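Local structure of LamCAT (Aquimarina, 6JHJ) at residues A[52-57]-A[220-225]; A[89-94]-A[152-157]. The protein probably hydrolyses laminarin, a beta-1,3-glucan of marine algae, as the catalytic module of a bacterial laminarinase of glycoside hydrolase family 16. All coordinates share one frame; numbering follows the deposited sequence. Where two conformers were deposited one is given.

Contact 1: residues A[52-57]-A[220-225]; sequences VITAKR and PARMLV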
loop_
_atom_site.group_PDB
_atom_site.type_symbol
_atom_site.label_atom_id
_atom_site.label_comp_id
_atom_site.label_asym_id
_atom_site.label_seq_id
_atom_site.Cartn_x
_atom_site.Cartn_y
_atom_site.Cartn_z
ATOM N N VAL A 52 5.341 10.006 9.166
ATOM C CA VAL A 52 4.434 9.576 10.222
ATOM C C VAL A 52 3.011 9.769 9.657
ATOM O O VAL A 52 2.613 10.895 9.371
ATOM C CB VAL A 52 4.559 10.357 11.497
ATOM C CG1 VAL A 52 3.551 9.877 12.516
ATOM C CG2 VAL A 52 5.951 10.272 12.040
ATOM N N ILE A 53 2.271 8.669 9.443
ATOM C CA ILE A 53 0.858 8.753 9.084
ATOM C C ILE A 53 0.103 8.467 10.391
ATOM O O ILE A 53 0.259 7.372 10.947
ATOM C CB ILE A 53 0.450 7.764 7.993
ATOM C CG1 ILE A 53 1.088 8.163 6.660
ATOM C CG2 ILE A 53 -1.086 7.684 7.947
ATOM C CD1 ILE A 53 0.868 7.178 5.508
ATOM N N THR A 54 -0.707 9.426 10.830
ATOM C CA THR A 54 -1.449 9.296 12.088
ATOM C C THR A 54 -2.939 9.154 11.804
ATOM O O THR A 54 -3.534 10.016 11.133
ATOM C CB THR A 54 -1.207 10.519 12.972
ATOM O OG1 THR A 54 0.204 10.691 13.189
ATOM C CG2 THR A 54 -1.896 10.366 14.332
ATOM N N ALA A 55 -3.543 8.049 12.240
ATOM C CA ALA A 55 -4.981 7.890 12.126
ATOM C C ALA A 55 -5.585 8.516 13.421
ATOM O O ALA A 55 -5.042 8.267 14.508
ATOM C CB ALA A 55 -5.385 6.428 11.951
ATOM N N LYS A 56 -6.672 9.264 13.285
ATOM C CA LYS A 56 -7.270 9.968 14.425
ATOM C C LYS A 56 -8.747 9.761 14.471
ATOM O O LYS A 56 -9.372 9.568 13.425
ATOM C CB LYS A 56 -6.996 11.479 14.329
ATOM C CG LYS A 56 -5.568 11.914 14.256
ATOM C CD LYS A 56 -5.387 13.415 13.950
ATOM C CE LYS A 56 -3.974 13.753 13.527
ATOM N NZ LYS A 56 -3.918 15.226 13.302
ATOM N N ARG A 57 -9.347 9.864 15.657
ATOM C CA ARG A 57 -10.787 10.002 15.814
ATOM C C ARG A 57 -11.072 11.458 15.673
ATOM O O ARG A 57 -10.868 12.250 16.577
ATOM C CB ARG A 57 -11.284 9.489 17.180
ATOM C CG ARG A 57 -11.373 7.979 17.164
ATOM C CD ARG A 57 -11.795 7.428 18.484
ATOM N NE ARG A 57 -13.203 7.484 18.681
ATOM C CZ ARG A 57 -13.781 7.873 19.810
ATOM N NH1 ARG A 57 -13.058 8.232 20.822
ATOM N NH2 ARG A 57 -15.092 7.853 19.929
ATOM N N PRO A 220 -4.932 8.249 19.110
ATOM C CA PRO A 220 -4.385 8.243 17.743
ATOM C C PRO A 220 -3.402 7.157 17.544
ATOM O O PRO A 220 -2.755 6.743 18.510
ATOM C CB PRO A 220 -3.654 9.609 17.689
ATOM C CG PRO A 220 -3.167 9.859 19.092
ATOM C CD PRO A 220 -4.375 9.371 19.886
ATOM N N ALA A 221 -3.199 6.724 16.278
ATOM C CA ALA A 221 -2.332 5.581 15.983
ATOM C C ALA A 221 -1.398 5.992 14.922
ATOM O O ALA A 221 -1.824 6.728 14.031
ATOM C CB ALA A 221 -3.147 4.398 15.494
ATOM N N ARG A 222 -0.162 5.542 14.987
ATOM C CA ARG A 222 0.842 5.963 14.037
ATOM C C ARG A 222 1.446 4.856 13.238
ATOM O O ARG A 222 1.823 3.823 13.817
ATOM C CB ARG A 222 2.017 6.642 14.775
ATOM C CG ARG A 222 1.664 8.012 15.308
ATOM C CD ARG A 222 2.405 8.330 16.604
ATOM N NE ARG A 222 3.840 8.311 16.444
ATOM C CZ ARG A 222 4.579 9.408 16.302
ATOM N NH1 ARG A 222 3.990 10.606 16.164
ATOM N NH2 ARG A 222 5.886 9.299 16.234
ATOM N N MET A 223 1.631 5.114 11.940
ATOM C CA MET A 223 2.395 4.256 11.041
ATOM C C MET A 223 3.627 5.038 10.667
ATOM O O MET A 223 3.497 6.157 10.161
ATOM C CB MET A 223 1.563 3.963 9.789
ATOM C CG MET A 223 2.259 3.202 8.647
ATOM S SD MET A 223 1.013 3.103 7.301
ATOM C CE MET A 223 1.936 2.181 6.121
ATOM N N LEU A 224 4.817 4.484 10.873
ATOM C CA LEU A 224 6.048 5.229 10.562
ATOM C C LEU A 224 6.704 4.540 9.365
ATOM O O LEU A 224 6.709 3.289 9.318
ATOM C CB LEU A 224 7.021 5.196 11.742
ATOM C CG LEU A 224 6.956 6.466 12.608
ATOM C CD1 LEU A 224 5.661 6.537 13.348
ATOM C CD2 LEU A 224 8.154 6.618 13.547
ATOM N N VAL A 225 7.182 5.321 8.417
ATOM C CA VAL A 225 7.849 4.821 7.215
ATOM C C VAL A 225 9.228 5.488 7.117
ATOM O O VAL A 225 9.303 6.703 6.974
ATOM C CB VAL A 225 7.018 5.111 5.968
ATOM C CG1 VAL A 225 7.682 4.518 4.742
ATOM C CG2 VAL A 225 5.620 4.549 6.117
HETATM O O HOH W 1 1.183 11.351 15.610
#
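Strand segments 52-57 and 221-225 run antiparallel, 163° between their directions, with Ile53–Met223 and Ala55–Ala221 as hydrogen-bonded pairs and Val52–Leu224 and Thr54–Arg222 as non-hydrogen-bonded pairs between and beyond them. Met223 N donates to Ile53 O at 2.8 Å, and Ile53 N returns the bond to Met223 O at 2.9 Å; the two alanines exchange a second reciprocal pair. Between these rungs Thr54 CA makes a CA-H...O contact of 3.2 Å with Ala221 O.

Val52, Thr54, Arg222 and Leu224 share one face. With chi1 at 178°, Val52 holds CG1 anti to its backbone N and CG2 beside that N, and this beta-branched residue serves two neighbours. CG1 lies over one face of the Arg222 guanidinium, toward its rim, 3.7 Å from NH1, while CG2 meets Leu224 CD1 at 4.0 Å. Bends at chi2 and chi3 fold the arginine over this methyl. In the guanidinium plane, Arg222 NH1 donates to a water at 3.0 Å, which sits 2.7 Å from Thr54 OG1, while NH2 forms a salt bridge with Glu47. The other branch of threonine, CG2, lies alongside Pro220 CB at 3.9 Å.

Ile53, Ala55, Ala221 and Met223 occupy the reverse face, buried in the sandwich characteristic of the family. The small Ala55 packs on Met203 and Ile205, and the long, unbranched Met223 also reaches Met203.

The two faces thus differ in chemistry: an apolar one turned to the core, and an outer one where methyl, water and carboxylate probably limit how the arginine can turn and the Glu47 carboxylate is likely to offset its charge.

Contact 2: residues A[89-94]-A[152-157]; sequences MPSFMG and SSVTSY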
loop_
_atom_site.group_PDB
_atom_site.type_symbol
_atom_site.label_atom_id
_atom_site.label_comp_id
_atom_site.label_asym_id
_atom_site.label_seq_id
_atom_site.Cartn_x
_atom_site.Cartn_y
_atom_site.Cartn_z
ATOM N N MET A 89 4.064 -0.281 11.910
ATOM C CA MET A 89 2.631 0.067 11.852
ATOM C C MET A 89 1.917 -0.311 13.107
ATOM O O MET A 89 2.322 -1.197 13.818
ATOM C CB MET A 89 1.984 -0.669 10.675
ATOM C CG MET A 89 1.803 -2.177 10.883
ATOM S SD MET A 89 1.598 -3.051 9.308
ATOM C CE MET A 89 3.293 -3.114 8.741
ATOM N N PRO A 90 0.769 0.270 13.331
ATOM C CA PRO A 90 0.026 -0.024 14.538
ATOM C C PRO A 90 -0.725 -1.318 14.393
ATOM O O PRO A 90 -0.858 -1.819 13.248
ATOM C CB PRO A 90 -0.955 1.117 14.628
ATOM C CG PRO A 90 -0.996 1.766 13.336
ATOM C CD PRO A 90 0.164 1.332 12.538
ATOM N N SER A 91 -1.185 -1.889 15.493
ATOM C CA SER A 91 -1.923 -3.158 15.416
ATOM C C SER A 91 -3.092 -3.045 16.330
ATOM O O SER A 91 -2.904 -3.007 17.527
ATOM C CB SER A 91 -1.034 -4.291 15.878
ATOM O OG SER A 91 -1.729 -5.533 15.992
ATOM N N PHE A 92 -4.291 -2.886 15.786
ATOM C CA PHE A 92 -5.511 -2.674 16.579
ATOM C C PHE A 92 -6.734 -3.014 15.747
ATOM O O PHE A 92 -6.665 -2.994 14.514
ATOM C CB PHE A 92 -5.628 -1.274 17.151
ATOM C CG PHE A 92 -5.783 -0.198 16.145
ATOM C CD1 PHE A 92 -7.045 0.231 15.703
ATOM C CD2 PHE A 92 -4.686 0.423 15.638
ATOM C CE1 PHE A 92 -7.153 1.260 14.791
ATOM C CE2 PHE A 92 -4.797 1.435 14.690
ATOM C CZ PHE A 92 -6.043 1.852 14.273
ATOM N N MET A 93 -7.828 -3.310 16.407
ATOM C CA MET A 93 -8.985 -3.765 15.657
ATOM C C MET A 93 -9.542 -2.600 14.829
ATOM O O MET A 93 -9.790 -1.511 15.340
ATOM C CB MET A 93 -10.074 -4.252 16.637
ATOM C CG MET A 93 -9.745 -5.495 17.396
ATOM S SD MET A 93 -9.328 -6.881 16.289
ATOM C CE MET A 93 -10.824 -7.011 15.395
ATOM N N GLY A 94 -9.729 -2.850 13.545
ATOM C CA GLY A 94 -10.212 -1.833 12.614
ATOM C C GLY A 94 -9.123 -1.290 11.703
ATOM O O GLY A 94 -9.471 -0.689 10.720
ATOM N N SER A 152 5.680 -11.328 14.104
ATOM C CA SER A 152 5.205 -11.273 15.506
ATOM C C SER A 152 5.102 -9.838 16.065
ATOM O O SER A 152 4.314 -9.577 17.051
ATOM C CB SER A 152 6.036 -12.208 16.405
ATOM O OG SER A 152 7.367 -11.805 16.316
ATOM N N SER A 153 5.776 -8.881 15.418
ATOM C CA SER A 153 5.728 -7.536 15.871
ATOM C C SER A 153 5.665 -6.528 14.725
ATOM O O SER A 153 6.696 -5.960 14.322
ATOM C CB SER A 153 6.913 -7.317 16.754
ATOM O OG SER A 153 6.977 -5.970 17.140
ATOM N N VAL A 154 4.457 -6.319 14.193
ATOM C CA VAL A 154 4.308 -5.361 13.053
ATOM C C VAL A 154 4.555 -3.965 13.488
ATOM O O VAL A 154 4.770 -3.109 12.655
ATOM C CB VAL A 154 2.927 -5.517 12.353
ATOM C CG1 VAL A 154 2.764 -6.909 11.811
ATOM C CG2 VAL A 154 1.763 -5.138 13.326
ATOM N N THR A 155 4.473 -3.704 14.828
ATOM C CA THR A 155 4.733 -2.413 15.409
ATOM C C THR A 155 6.226 -2.066 15.440
ATOM O O THR A 155 6.595 -0.907 15.691
ATOM C CB THR A 155 4.162 -2.384 16.847
ATOM O OG1 THR A 155 4.628 -3.553 17.528
ATOM C CG2 THR A 155 2.718 -2.307 16.798
ATOM N N SER A 156 7.075 -3.029 15.174
ATOM C CA SER A 156 8.508 -2.750 15.005
ATOM C C SER A 156 8.795 -2.577 13.501
ATOM O O SER A 156 8.021 -2.994 12.700
ATOM C CB SER A 156 9.348 -3.899 15.535
ATOM O OG SER A 156 9.159 -3.999 16.942
ATOM N N TYR A 157 9.912 -1.965 13.171
ATOM C CA TYR A 157 10.248 -1.771 11.743
ATOM C C TYR A 157 10.548 -3.077 11.100
ATOM O O TYR A 157 11.326 -3.904 11.636
ATOM C CB TYR A 157 11.460 -0.913 11.548
ATOM C CG TYR A 157 11.308 0.542 11.857
ATOM C CD1 TYR A 157 10.638 1.399 10.995
ATOM C CD2 TYR A 157 11.817 1.066 13.050
ATOM C CE1 TYR A 157 10.513 2.751 11.283
ATOM C CE2 TYR A 157 11.699 2.412 13.337
ATOM C CZ TYR A 157 11.075 3.246 12.453
ATOM O OH TYR A 157 11.010 4.604 12.737
#
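Met89 and Val154 meet through backbone and side chain at once. Met89 N donates to Val154 O at 3.0 Å in an almost straight bond, 178° at the hydrogen, and the methionine side chain passes obliquely across the valine, CG 3.8 Å from Val154 CB. Met89 CG sits between the backbone N and the carbonyl carbon (chi1 72°), which keeps the thioether close to the valine, SD lying 4.1 Å from Val154 CB. The valine's CG2 also touches Ser91 CB, at 3.9 Å. Thr155 closes over Met89 O, giving it a CA-H...O contact of 3.1 Å from its CA and bringing its methyl CG2 to 3.2 Å.

Val154 and Thr155 are the two central residues of a type I beta turn from Ser153 to Ser156, so this is a loop-to-loop contact at the rim of the beta-sandwich, where the turn packs against the chain just after it leaves strand 81-88. Met89 also touches His122; an alanine in its place would probably open a gap beside Val154 and take away part of what His122 packs against.

Farther out, Pro90 stiffens the chain and rests on Ala221, Met223 and Met203. Past the turn, Tyr157 makes a cation-pi contact with Arg86 and hydrogen-bonds Asn50 through its OH.

Overall arrangement
From the N terminus, the chain first lays down residues 52-57 on strand 50-60, whose partner 220-225 arrives after 162 intervening residues; contact 1 closes this long loop. Within it, 89-94 leaves strand 81-88 and meets 152-157, just before strand 158-164, so contact 2 closes a shorter loop of 57 residues wholly inside the larger one. The neighbouring strands run in the order 50-60, 221-232, 81-88, 158-164, which places the contacts side by side, their centres about 11 Å apart. They touch directly: Pro90 CD lies 3.3 Å from Arg222 O, Phe92 packs on Ala221, and Tyr157 on Leu224. Contact 1 joins strands, whereas contact 2 ties the loop between strands 81-88 and 95-103 to the one between 142-150 and 158-164.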